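Local coordinates for H/ACA ribonucleoprotein complex non-core subunit NAF1 (Saccharomyces cerevisiae, PDB 2V3M) that helps assemble box H/ACA ribonucleoprotein particles, binding RNA and later giving way to GAR1 in the mature complex needed for ribosome biogenesis, at residues Val35-Ala39 / Arg104-Lys108; Asn42-Ala48 / Pro84-Leu90; Arg68-Gly72 / Leu97-Leu101. One frame throughout, in Å; residues are numbered along the deposited sequence.

Contact 1: Val35-Ala39 / Arg104-Lys108; sequences VLKSA and RLGEK
The type II beta turn R104-E107, in the loop between helix 95-102 and strand 108-112, is held against strand 30-40 in the GAR1-like domain, with L36 as the residue gripped. Both backbone groups of L36 are engaged. L36 N donates to E107 O at 2.9 Å, nearly straight at hydrogen (169°) and almost in line with the carbonyl bond, and L36 O accepts G106 N at 2.6 Å. This pair of bonds leads straight into the antiparallel pairing of V35 with K108, a non-hydrogen-bonded pair. G106 is the third residue of the turn and has a positive phi of 103°, a conformation glycine adopts readily and which is usual at this position of a type II turn.

The side chain of L36 points into the turn. With CG anti to the backbone N (chi1 175°), L36 lies at about a right angle to L105, its CG 3.9 Å from L105 CD1, while its CD2 comes 3.4 Å from R104 O. L105 lies alongside the strand: its CG comes 3.8 Å from K37 O, and its CD1 reaches toward the methyl of A39. At the other end, V35 CG1 approaches G106 O at 3.4 Å.

The strand itself carries a classic beta bulge, K37 and S38 both facing I45 of strand 43-48. S38 points away from the turn, and its OG hydrogen-bonds to S38 OG of the second subunit. The two ends of the turn also meet through charge. R104, whose NH2 forms a salt bridge to D67, places NH1 2.7 Å from E107 OE1 in a second salt bridge, though the hydrogen bond within it is weak and the exact placement of the E107 carboxylate is less sure.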
ATOM      1  N   VAL A  35      -2.178  -6.843 -10.147  1.00 27.13           N
ATOM      2  CA  VAL A  35      -1.819  -5.670 -10.912  1.00 26.46           C
ATOM      3  C   VAL A  35      -0.969  -4.901  -9.990  1.00 26.56           C
ATOM      4  O   VAL A  35      -1.298  -4.771  -8.845  1.00 27.73           O
ATOM      5  CB  VAL A  35      -3.031  -4.847 -11.317  1.00 27.07           C
ATOM      6  CG1 VAL A  35      -2.595  -3.497 -11.961  1.00 26.94           C
ATOM      7  CG2 VAL A  35      -3.965  -5.655 -12.207  1.00 24.52           C
ATOM      8  N   LEU A  36       0.178  -4.434 -10.459  1.00 26.72           N
ATOM      9  CA  LEU A  36       1.083  -3.647  -9.626  1.00 26.33           C
ATOM     10  C   LEU A  36       0.397  -2.329  -9.345  1.00 27.11           C
ATOM     11  O   LEU A  36       0.089  -1.586 -10.328  1.00 27.62           O
ATOM     12  CB  LEU A  36       2.354  -3.444 -10.441  1.00 26.33           C
ATOM     13  CG  LEU A  36       3.511  -2.573  -9.951  1.00 26.53           C
ATOM     14  CD1 LEU A  36       4.088  -3.129  -8.731  1.00 26.78           C
ATOM     15  CD2 LEU A  36       4.630  -2.512 -10.998  1.00 25.61           C
ATOM     16  N   LYS A  37       0.071  -2.054  -8.076  1.00 26.82           N
ATOM     17  CA  LYS A  37      -0.689  -0.844  -7.774  1.00 27.01           C
ATOM     18  C   LYS A  37       0.038   0.243  -7.016  1.00 27.70           C
ATOM     19  O   LYS A  37      -0.333   1.366  -7.124  1.00 27.59           O
ATOM     20  CB  LYS A  37      -1.929  -1.202  -7.066  1.00 27.41           C
ATOM     21  CG  LYS A  37      -2.923  -1.888  -8.011  1.00 28.47           C
ATOM     22  CD  LYS A  37      -3.545  -0.922  -8.950  1.00 29.19           C
ATOM     23  CE  LYS A  37      -4.838  -1.465  -9.506  1.00 32.06           C
ATOM     24  NZ  LYS A  37      -5.413  -0.471 -10.527  1.00 32.13           N
ATOM     25  N   SER A  38       1.127  -0.082  -6.318  1.00 28.45           N
ATOM     26  CA  SER A  38       1.773   0.895  -5.501  1.00 28.64           C
ATOM     27  C   SER A  38       3.265   0.648  -5.142  1.00 28.80           C
ATOM     28  O   SER A  38       3.737  -0.474  -5.096  1.00 29.43           O
ATOM     29  CB  SER A  38       0.994   1.042  -4.225  1.00 28.45           C
ATOM     30  OG  SER A  38       1.346   2.286  -3.696  1.00 28.25           O
ATOM     31  N   ALA A  39       3.998   1.740  -4.884  1.00 28.35           N
ATOM     32  CA  ALA A  39       5.406   1.655  -4.562  1.00 26.65           C
ATOM     33  C   ALA A  39       5.775   2.812  -3.694  1.00 25.93           C
ATOM     34  O   ALA A  39       5.909   3.959  -4.157  1.00 25.99           O
ATOM     35  CB  ALA A  39       6.235   1.622  -5.827  1.00 25.99           C
ATOM     36  N   ARG A 104       6.381   1.697 -13.271  1.00 25.89           N
ATOM     37  CA  ARG A 104       5.583   0.802 -14.058  1.00 25.20           C
ATOM     38  C   ARG A 104       4.282   0.386 -13.415  1.00 25.38           C
ATOM     39  O   ARG A 104       3.808  -0.688 -13.758  1.00 25.26           O
ATOM     40  CB  ARG A 104       6.376  -0.440 -14.224  1.00 25.79           C
ATOM     41  CG  ARG A 104       7.628  -0.269 -15.096  1.00 25.55           C
ATOM     42  CD  ARG A 104       7.571  -1.374 -16.053  1.00 25.16           C
ATOM     43  NE  ARG A 104       8.728  -2.219 -16.006  1.00 26.35           N
ATOM     44  CZ  ARG A 104       8.776  -3.418 -16.566  1.00 27.06           C
ATOM     45  NH1 ARG A 104       7.714  -3.958 -17.173  1.00 24.12           N
ATOM     46  NH2 ARG A 104       9.883  -4.092 -16.482  1.00 27.99           N
ATOM     47  N   LEU A 105       3.743   1.183 -12.475  1.00 24.59           N
ATOM     48  CA  LEU A 105       2.466   0.955 -11.881  1.00 24.60           C
ATOM     49  C   LEU A 105       1.399   0.649 -12.897  1.00 25.13           C
ATOM     50  O   LEU A 105       1.376   1.287 -13.947  1.00 25.60           O
ATOM     51  CB  LEU A 105       2.070   2.189 -11.148  1.00 24.86           C
ATOM     52  CG  LEU A 105       2.427   2.227  -9.659  1.00 26.39           C
ATOM     53  CD1 LEU A 105       3.617   1.235  -9.309  1.00 27.60           C
ATOM     54  CD2 LEU A 105       2.658   3.683  -9.276  1.00 23.65           C
ATOM     55  N   GLY A 106       0.522  -0.342 -12.616  1.00 25.18           N
ATOM     56  CA  GLY A 106      -0.654  -0.607 -13.468  1.00 23.86           C
ATOM     57  C   GLY A 106      -0.479  -1.811 -14.371  1.00 23.81           C
ATOM     58  O   GLY A 106      -1.454  -2.283 -14.966  1.00 23.04           O
ATOM     59  N   GLU A 107       0.769  -2.285 -14.502  1.00 24.25           N
ATOM     60  CA  GLU A 107       1.121  -3.467 -15.304  1.00 24.71           C
ATOM     61  C   GLU A 107       0.705  -4.699 -14.553  1.00 25.66           C
ATOM     62  O   GLU A 107       0.735  -4.697 -13.281  1.00 25.78           O
ATOM     63  CB  GLU A 107       2.605  -3.602 -15.535  1.00 24.22           C
ATOM     64  CG  GLU A 107       3.110  -2.769 -16.619  1.00 26.50           C
ATOM     65  CD  GLU A 107       4.577  -3.033 -17.013  1.00 27.72           C
ATOM     66  OE1 GLU A 107       5.038  -4.169 -16.874  1.00 27.34           O
ATOM     67  OE2 GLU A 107       5.270  -2.088 -17.506  1.00 29.01           O
ATOM     68  N   LYS A 108       0.339  -5.747 -15.311  1.00 25.65           N
ATOM     69  CA  LYS A 108      -0.078  -7.012 -14.723  1.00 26.74           C
ATOM     70  C   LYS A 108       1.036  -7.725 -14.005  1.00 27.70           C
ATOM     71  O   LYS A 108       2.120  -7.801 -14.540  1.00 29.86           O
ATOM     72  CB  LYS A 108      -0.573  -7.938 -15.768  1.00 26.63           C
ATOM     73  CG  LYS A 108      -1.975  -7.679 -16.147  1.00 28.02           C
ATOM     74  CD  LYS A 108      -2.290  -8.594 -17.249  1.00 32.49           C
ATOM     75  CE  LYS A 108      -3.831  -8.559 -17.576  1.00 36.66           C
ATOM     76  NZ  LYS A 108      -4.709  -8.612 -16.257  1.00 37.60           N
TER

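Contact 2: Asn42-Ala48 / Pro84-Leu90; sequences NNIIIHA and PFYRIKL
H47 and F85 stack offset, centroids 4.3 Å apart and planes inclined by 24°, with F85 CE2 over the centre of the imidazole. The first torsion of H47 swings its ring to the far side from the backbone N and so across to its neighbour; P84 O meets the H47 ring at its edge, 3.3 Å from CD2. F85 also meets the ring of F78, and the ring of F40 of the second subunit at a steep angle.

Further along the same face, R87 reaches over to N43. R87 NE donates to N43 OD1 at 3.0 Å along a nearly straight line (176°), with OD1 in the guanidinium plane; NE itself sits well above the amide plane, and the two flat groups are turned 54° apart. E76 takes NH1 in a salt bridge, giving the guanidinium a second polar partner. Beside the N43 bond, I45 CD1 lies on the aliphatic part of R87, 3.5 Å from CG.

On the face of I44, I46, Y86 and I88 the contacts are apolar: I46 CD1 touches I88 CD1 at 3.8 Å. At the strand end A48 CB rests 3.6 Å from Y86 CE1. Paired backbone bonds I44-I88 and I46-Y86, extended by L90 N to N42 O and A48 N to P84 O, fix the register. This is a regular antiparallel strand pair within the sheet of the GAR1-like domain, one face turned to the second subunit and the other to the chain's interior.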
ATOM      1  N   ASN A  42      10.358   1.450  -0.400  1.00 28.11           N
ATOM      2  CA  ASN A  42      10.806   0.121  -0.763  1.00 28.64           C
ATOM      3  C   ASN A  42       9.736  -0.933  -0.639  1.00 29.13           C
ATOM      4  O   ASN A  42      10.074  -2.119  -0.790  1.00 30.72           O
ATOM      5  CB  ASN A  42      12.028  -0.329   0.021  1.00 28.44           C
ATOM      6  CG  ASN A  42      13.252   0.469  -0.295  1.00 30.76           C
ATOM      7  OD1 ASN A  42      13.568   0.804  -1.450  1.00 33.65           O
ATOM      8  ND2 ASN A  42      13.977   0.770   0.738  1.00 33.26           N
ATOM      9  N   ASN A  43       8.467  -0.588  -0.395  1.00 28.62           N
ATOM     10  CA  ASN A  43       7.425  -1.611  -0.585  1.00 29.01           C
ATOM     11  C   ASN A  43       6.762  -1.566  -1.956  1.00 29.43           C
ATOM     12  O   ASN A  43       6.528  -0.455  -2.482  1.00 30.13           O
ATOM     13  CB  ASN A  43       6.372  -1.492   0.439  1.00 28.35           C
ATOM     14  CG  ASN A  43       6.919  -1.676   1.825  1.00 30.30           C
ATOM     15  OD1 ASN A  43       6.961  -2.822   2.365  1.00 31.23           O
ATOM     16  ND2 ASN A  43       7.312  -0.536   2.475  1.00 30.72           N
ATOM     17  N   ILE A  44       6.469  -2.738  -2.515  1.00 28.45           N
ATOM     18  CA  ILE A  44       5.721  -2.824  -3.729  1.00 28.93           C
ATOM     19  C   ILE A  44       4.402  -3.523  -3.351  1.00 29.79           C
ATOM     20  O   ILE A  44       4.378  -4.554  -2.656  1.00 30.19           O
ATOM     21  CB  ILE A  44       6.489  -3.661  -4.788  1.00 29.01           C
ATOM     22  CG1 ILE A  44       7.760  -2.966  -5.211  1.00 28.86           C
ATOM     23  CG2 ILE A  44       5.635  -3.959  -5.991  1.00 28.54           C
ATOM     24  CD1 ILE A  44       7.588  -1.573  -5.462  1.00 29.12           C
ATOM     25  N   ILE A  45       3.306  -2.942  -3.795  1.00 29.84           N
ATOM     26  CA  ILE A  45       2.002  -3.434  -3.453  1.00 30.32           C
ATOM     27  C   ILE A  45       1.298  -3.973  -4.717  1.00 30.40           C
ATOM     28  O   ILE A  45       1.170  -3.245  -5.686  1.00 31.60           O
ATOM     29  CB  ILE A  45       1.144  -2.332  -2.913  1.00 29.38           C
ATOM     30  CG1 ILE A  45       1.641  -1.937  -1.574  1.00 30.67           C
ATOM     31  CG2 ILE A  45      -0.240  -2.806  -2.743  1.00 28.42           C
ATOM     32  CD1 ILE A  45       2.316  -2.847  -0.846  1.00 30.49           C
ATOM     33  N   ILE A  46       0.815  -5.198  -4.664  1.00 29.96           N
ATOM     34  CA  ILE A  46       0.097  -5.811  -5.789  1.00 31.51           C
ATOM     35  C   ILE A  46      -1.349  -6.133  -5.401  1.00 31.92           C
ATOM     36  O   ILE A  46      -1.596  -6.655  -4.279  1.00 33.19           O
ATOM     37  CB  ILE A  46       0.849  -7.120  -6.232  1.00 32.13           C
ATOM     38  CG1 ILE A  46       2.278  -6.653  -6.549  1.00 32.55           C
ATOM     39  CG2 ILE A  46       0.107  -7.886  -7.425  1.00 30.52           C
ATOM     40  CD1 ILE A  46       3.044  -7.469  -7.278  1.00 29.97           C
ATOM     41  N   HIS A  47      -2.292  -5.825  -6.259  1.00 30.59           N
ATOM     42  CA  HIS A  47      -3.630  -6.022  -5.840  1.00 33.26           C
ATOM     43  C   HIS A  47      -4.047  -7.305  -6.478  1.00 33.71           C
ATOM     44  O   HIS A  47      -3.950  -7.425  -7.716  1.00 34.15           O
ATOM     45  CB  HIS A  47      -4.524  -4.896  -6.331  1.00 34.60           C
ATOM     46  CG  HIS A  47      -5.877  -4.870  -5.683  1.00 39.63           C
ATOM     47  ND1 HIS A  47      -6.828  -3.910  -5.970  1.00 44.71           N
ATOM     48  CD2 HIS A  47      -6.458  -5.691  -4.770  1.00 46.10           C
ATOM     49  CE1 HIS A  47      -7.923  -4.112  -5.249  1.00 45.07           C
ATOM     50  NE2 HIS A  47      -7.727  -5.191  -4.510  1.00 48.54           N
ATOM     51  N   ALA A  48      -4.487  -8.279  -5.663  1.00 33.29           N
ATOM     52  CA  ALA A  48      -4.899  -9.580  -6.200  1.00 33.53           C
ATOM     53  C   ALA A  48      -6.018  -9.485  -7.248  1.00 34.63           C
ATOM     54  O   ALA A  48      -6.887  -8.619  -7.161  1.00 34.94           O
ATOM     55  CB  ALA A  48      -5.294 -10.516  -5.097  1.00 32.09           C
ATOM     56  N   PRO A  84      -7.256  -9.786  -1.896  1.00 29.96           N
ATOM     57  CA  PRO A  84      -6.141  -9.529  -1.051  1.00 28.14           C
ATOM     58  C   PRO A  84      -5.245  -8.444  -1.645  1.00 26.77           C
ATOM     59  O   PRO A  84      -5.383  -8.086  -2.753  1.00 28.50           O
ATOM     60  CB  PRO A  84      -5.450 -10.898  -1.047  1.00 27.99           C
ATOM     61  CG  PRO A  84      -6.425 -11.818  -1.352  1.00 28.39           C
ATOM     62  CD  PRO A  84      -7.309 -11.186  -2.303  1.00 29.74           C
ATOM     63  N   PHE A  85      -4.292  -7.954  -0.910  1.00 25.60           N
ATOM     64  CA  PHE A  85      -3.193  -7.145  -1.430  1.00 25.51           C
ATOM     65  C   PHE A  85      -1.931  -7.799  -0.986  1.00 26.31           C
ATOM     66  O   PHE A  85      -1.881  -8.261   0.170  1.00 26.98           O
ATOM     67  CB  PHE A  85      -3.109  -5.810  -0.740  1.00 25.41           C
ATOM     68  CG  PHE A  85      -4.200  -4.860  -1.103  1.00 23.06           C
ATOM     69  CD1 PHE A  85      -5.222  -4.614  -0.216  1.00 24.42           C
ATOM     70  CD2 PHE A  85      -4.192  -4.196  -2.278  1.00 22.47           C
ATOM     71  CE1 PHE A  85      -6.263  -3.708  -0.520  1.00 24.10           C
ATOM     72  CE2 PHE A  85      -5.234  -3.325  -2.634  1.00 24.45           C
ATOM     73  CZ  PHE A  85      -6.264  -3.057  -1.774  1.00 23.71           C
ATOM     74  N   TYR A  86      -0.928  -7.830  -1.871  1.00 26.06           N
ATOM     75  CA  TYR A  86       0.290  -8.478  -1.547  1.00 26.33           C
ATOM     76  C   TYR A  86       1.319  -7.406  -1.350  1.00 27.37           C
ATOM     77  O   TYR A  86       1.376  -6.443  -2.105  1.00 29.07           O
ATOM     78  CB  TYR A  86       0.648  -9.364  -2.670  1.00 25.36           C
ATOM     79  CG  TYR A  86      -0.377 -10.394  -2.935  1.00 25.36           C
ATOM     80  CD1 TYR A  86      -0.881 -10.602  -4.223  1.00 23.62           C
ATOM     81  CD2 TYR A  86      -0.886 -11.164  -1.907  1.00 25.06           C
ATOM     82  CE1 TYR A  86      -1.856 -11.572  -4.479  1.00 23.64           C
ATOM     83  CE2 TYR A  86      -1.793 -12.167  -2.150  1.00 26.32           C
ATOM     84  CZ  TYR A  86      -2.303 -12.371  -3.443  1.00 25.34           C
ATOM     85  OH  TYR A  86      -3.253 -13.385  -3.644  1.00 25.17           O
ATOM     86  N   ARG A  87       2.114  -7.513  -0.305  1.00 27.90           N
ATOM     87  CA  ARG A  87       3.199  -6.552  -0.128  1.00 28.05           C
ATOM     88  C   ARG A  87       4.562  -7.209  -0.234  1.00 28.80           C
ATOM     89  O   ARG A  87       4.840  -8.233   0.489  1.00 29.56           O
ATOM     90  CB  ARG A  87       3.005  -5.932   1.208  1.00 27.99           C
ATOM     91  CG  ARG A  87       3.940  -4.815   1.596  1.00 26.90           C
ATOM     92  CD  ARG A  87       3.704  -4.604   3.139  1.00 25.87           C
ATOM     93  NE  ARG A  87       4.980  -4.510   3.771  1.00 26.99           N
ATOM     94  CZ  ARG A  87       5.378  -5.122   4.876  1.00 27.02           C
ATOM     95  NH1 ARG A  87       4.596  -5.896   5.595  1.00 24.39           N
ATOM     96  NH2 ARG A  87       6.604  -4.893   5.317  1.00 33.46           N
ATOM     97  N   ILE A  88       5.395  -6.660  -1.145  1.00 28.95           N
ATOM     98  CA  ILE A  88       6.777  -7.161  -1.372  1.00 27.90           C
ATOM     99  C   ILE A  88       7.715  -6.065  -0.890  1.00 27.38           C
ATOM    100  O   ILE A  88       7.730  -4.994  -1.444  1.00 27.91           O
ATOM    101  CB  ILE A  88       7.052  -7.488  -2.840  1.00 27.74           C
ATOM    102  CG1 ILE A  88       6.211  -8.649  -3.313  1.00 28.05           C
ATOM    103  CG2 ILE A  88       8.493  -7.951  -2.980  1.00 26.90           C
ATOM    104  CD1 ILE A  88       5.210  -8.312  -4.212  1.00 28.91           C
ATOM    105  N   LYS A  89       8.434  -6.319   0.175  1.00 26.11           N
ATOM    106  CA  LYS A  89       9.375  -5.375   0.630  1.00 26.66           C
ATOM    107  C   LYS A  89      10.727  -5.622   0.045  1.00 27.54           C
ATOM    108  O   LYS A  89      11.237  -6.702   0.312  1.00 28.08           O
ATOM    109  CB  LYS A  89       9.502  -5.549   2.105  1.00 27.35           C
ATOM    110  CG  LYS A  89      10.632  -4.798   2.724  1.00 28.99           C
ATOM    111  CD  LYS A  89      10.372  -3.319   2.779  1.00 30.50           C
ATOM    112  CE  LYS A  89      11.285  -2.774   3.878  1.00 32.70           C
ATOM    113  NZ  LYS A  89      11.124  -1.328   4.177  1.00 35.47           N
ATOM    114  N   LEU A  90      11.290  -4.667  -0.745  1.00 27.12           N
ATOM    115  CA  LEU A  90      12.610  -4.809  -1.333  1.00 26.91           C
ATOM    116  C   LEU A  90      13.690  -4.358  -0.290  1.00 27.59           C
ATOM    117  O   LEU A  90      13.445  -3.490   0.548  1.00 27.69           O
ATOM    118  CB  LEU A  90      12.713  -4.018  -2.603  1.00 26.21           C
ATOM    119  CG  LEU A  90      11.747  -4.386  -3.704  1.00 27.78           C
ATOM    120  CD1 LEU A  90      11.928  -3.459  -4.864  1.00 29.82           C
ATOM    121  CD2 LEU A  90      11.933  -5.768  -4.154  1.00 29.09           C
TER

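Contact 3: Arg68-Gly72 / Leu97-Leu101; sequences RTLIG and LFDEL
Helix 95-102 packs on the start of strand 70-73 and the residue before it, a helix-on-sheet contact in the GAR1-like domain, and L97 and L101 are the main side chains it lowers onto T69, L70 and I71. The axes of 70-72 and 97-101 pass 9.8 Å apart at 110°; L97, E100 and L101 are the helix residues that touch.

The extended first torsion of L97 (chi1 175°) carries its branched end out to the strand backbone. L97 CD2 lies 3.3 Å from L70 O and 3.6 Å from I71 O, while L97 CD1 faces the T69 methyl. One turn on, L101 crosses I71 obliquely: its CD1 meets I71 CG2 at 3.9 Å and its CD2 lies 4.2 Å from I71 CG1. T69 turns CG2 to the helix, where E100 OE1 comes within 4.1 Å from the opposite direction; the T69 hydroxyl is hydrogen-bonded to D67. I71 and G72 both face F63 in a classic beta bulge, and I71 also packs on I44 and I46.

Cutting L97 back to an alanine would probably open a gap over the L70 and I71 carbonyls and leave the T69 methyl with less apolar cover. E100 OE1 makes a long, weak ion pair with R104. With no hydrogen bonds between the two segments, the union rests on van der Waals packing, methyls against backbone carbonyls at L97 and methyl against methyl at L101.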
ATOM      1  N   ARG A  68       9.058 -10.778 -17.416  1.00 24.20           N
ATOM      2  CA  ARG A  68       9.936 -11.456 -16.494  1.00 24.58           C
ATOM      3  C   ARG A  68      10.918 -10.580 -15.672  1.00 25.06           C
ATOM      4  O   ARG A  68      11.907 -11.058 -15.131  1.00 24.59           O
ATOM      5  CB  ARG A  68      10.632 -12.603 -17.180  1.00 24.32           C
ATOM      6  CG  ARG A  68       9.755 -13.806 -17.372  1.00 23.97           C
ATOM      7  CD  ARG A  68      10.179 -14.615 -18.528  1.00 25.75           C
ATOM      8  NE  ARG A  68       9.019 -15.255 -19.153  1.00 27.10           N
ATOM      9  CZ  ARG A  68       8.543 -16.459 -18.819  1.00 26.74           C
ATOM     10  NH1 ARG A  68       9.101 -17.126 -17.813  1.00 27.04           N
ATOM     11  NH2 ARG A  68       7.482 -16.995 -19.444  1.00 24.65           N
ATOM     12  N   THR A  69      10.586  -9.302 -15.554  1.00 25.68           N
ATOM     13  CA  THR A  69      11.277  -8.417 -14.673  1.00 26.53           C
ATOM     14  C   THR A  69      10.885  -8.890 -13.285  1.00 27.68           C
ATOM     15  O   THR A  69       9.722  -8.945 -12.915  1.00 27.77           O
ATOM     16  CB  THR A  69      10.873  -6.966 -14.872  1.00 26.32           C
ATOM     17  OG1 THR A  69      11.339  -6.518 -16.152  1.00 26.53           O
ATOM     18  CG2 THR A  69      11.528  -6.145 -13.802  1.00 25.42           C
ATOM     19  N   LEU A  70      11.882  -9.278 -12.514  1.00 28.87           N
ATOM     20  CA  LEU A  70      11.661  -9.823 -11.215  1.00 29.84           C
ATOM     21  C   LEU A  70      11.296  -8.747 -10.178  1.00 30.60           C
ATOM     22  O   LEU A  70      12.114  -7.799  -9.993  1.00 31.81           O
ATOM     23  CB  LEU A  70      12.935 -10.488 -10.796  1.00 29.91           C
ATOM     24  CG  LEU A  70      13.056 -10.604  -9.251  1.00 32.67           C
ATOM     25  CD1 LEU A  70      12.322 -11.852  -8.827  1.00 34.09           C
ATOM     26  CD2 LEU A  70      14.522 -10.613  -8.612  1.00 31.89           C
ATOM     27  N   ILE A  71      10.131  -8.901  -9.496  1.00 30.01           N
ATOM     28  CA  ILE A  71       9.737  -7.979  -8.472  1.00 29.63           C
ATOM     29  C   ILE A  71      10.323  -8.349  -7.108  1.00 29.79           C
ATOM     30  O   ILE A  71      11.137  -7.671  -6.470  1.00 29.94           O
ATOM     31  CB  ILE A  71       8.299  -7.893  -8.330  1.00 29.97           C
ATOM     32  CG1 ILE A  71       7.683  -7.336  -9.641  1.00 29.93           C
ATOM     33  CG2 ILE A  71       8.051  -7.013  -7.071  1.00 27.76           C
ATOM     34  CD1 ILE A  71       6.210  -7.174  -9.610  1.00 28.02           C
ATOM     35  N   GLY A  72       9.935  -9.501  -6.653  1.00 30.06           N
ATOM     36  CA  GLY A  72      10.587 -10.015  -5.438  1.00 29.06           C
ATOM     37  C   GLY A  72       9.640 -10.979  -4.710  1.00 29.40           C
ATOM     38  O   GLY A  72       8.710 -11.609  -5.259  1.00 29.54           O
ATOM     39  N   LEU A  97      15.829  -1.144  -8.563  1.00 29.04           N
ATOM     40  CA  LEU A  97      14.746  -1.966  -9.025  1.00 27.86           C
ATOM     41  C   LEU A  97      13.434  -1.330  -8.604  1.00 27.84           C
ATOM     42  O   LEU A  97      12.477  -1.284  -9.390  1.00 28.08           O
ATOM     43  CB  LEU A  97      14.915  -3.393  -8.476  1.00 27.21           C
ATOM     44  CG  LEU A  97      13.735  -4.270  -8.848  1.00 27.28           C
ATOM     45  CD1 LEU A  97      13.722  -4.530 -10.324  1.00 24.61           C
ATOM     46  CD2 LEU A  97      13.653  -5.579  -8.040  1.00 27.26           C
ATOM     47  N   PHE A  98      13.417  -0.848  -7.368  1.00 27.55           N
ATOM     48  CA  PHE A  98      12.305  -0.090  -6.813  1.00 27.41           C
ATOM     49  C   PHE A  98      11.887   1.077  -7.701  1.00 27.39           C
ATOM     50  O   PHE A  98      10.732   1.168  -8.037  1.00 27.37           O
ATOM     51  CB  PHE A  98      12.626   0.398  -5.375  1.00 27.04           C
ATOM     52  CG  PHE A  98      11.523   1.254  -4.760  1.00 26.07           C
ATOM     53  CD1 PHE A  98      10.404   0.657  -4.224  1.00 24.24           C
ATOM     54  CD2 PHE A  98      11.592   2.657  -4.801  1.00 26.11           C
ATOM     55  CE1 PHE A  98       9.400   1.407  -3.700  1.00 25.45           C
ATOM     56  CE2 PHE A  98      10.561   3.431  -4.281  1.00 25.15           C
ATOM     57  CZ  PHE A  98       9.478   2.813  -3.720  1.00 26.19           C
ATOM     58  N   ASP A  99      12.830   1.936  -8.058  1.00 27.84           N
ATOM     59  CA  ASP A  99      12.602   3.053  -8.976  1.00 28.61           C
ATOM     60  C   ASP A  99      12.075   2.662 -10.343  1.00 28.79           C
ATOM     61  O   ASP A  99      11.248   3.364 -10.940  1.00 28.69           O
ATOM     62  CB  ASP A  99      13.895   3.882  -9.101  1.00 28.27           C
ATOM     63  CG  ASP A  99      14.247   4.606  -7.771  1.00 29.16           C
ATOM     64  OD1 ASP A  99      13.303   4.958  -6.978  1.00 30.07           O
ATOM     65  OD2 ASP A  99      15.463   4.809  -7.494  1.00 29.62           O
ATOM     66  N   GLU A 100      12.533   1.512 -10.807  1.00 29.34           N
ATOM     67  CA  GLU A 100      12.056   0.988 -12.065  1.00 30.51           C
ATOM     68  C   GLU A 100      10.629   0.494 -11.954  1.00 29.34           C
ATOM     69  O   GLU A 100       9.845   0.660 -12.852  1.00 30.25           O
ATOM     70  CB  GLU A 100      12.966  -0.093 -12.574  1.00 30.08           C
ATOM     71  CG  GLU A 100      12.669  -0.445 -14.059  1.00 34.42           C
ATOM     72  CD  GLU A 100      13.238  -1.873 -14.526  1.00 36.47           C
ATOM     73  OE1 GLU A 100      12.569  -2.477 -15.425  1.00 38.78           O
ATOM     74  OE2 GLU A 100      14.302  -2.382 -13.979  1.00 39.38           O
ATOM     75  N   LEU A 101      10.273  -0.104 -10.842  1.00 28.86           N
ATOM     76  CA  LEU A 101       8.918  -0.576 -10.682  1.00 28.10           C
ATOM     77  C   LEU A 101       7.971   0.550 -10.376  1.00 28.58           C
ATOM     78  O   LEU A 101       6.926   0.570 -10.983  1.00 29.42           O
ATOM     79  CB  LEU A 101       8.873  -1.598  -9.589  1.00 27.50           C
ATOM     80  CG  LEU A 101       9.737  -2.856  -9.807  1.00 27.25           C
ATOM     81  CD1 LEU A 101       9.627  -3.722  -8.513  1.00 25.13           C
ATOM     82  CD2 LEU A 101       9.347  -3.766 -11.027  1.00 25.51           C
TER

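Overall arrangement
Along the chain the segments run 35-39, 42-48, 68-72, 84-90, 97-101, 104-108: contact 1 closes a loop that encloses the other two, and contacts 2 and 3 interlace. Their centres lie about 9 Å (1 and 2), 10 Å (1 and 3) and 12 Å (2 and 3) apart. Contacts 1 and 2 share one antiparallel sheet through the neighbouring strands 30-40 and 43-48, joined by K37 N to I45 O and I45 N to S38 O; strand 70-73 of contact 3 is an outermost strand of it. Helix 95-102 of contact 3 links all three, with F98 against A39 and N42. The result is one compact domain, whose contacts 1 and 2 also touch the second subunit.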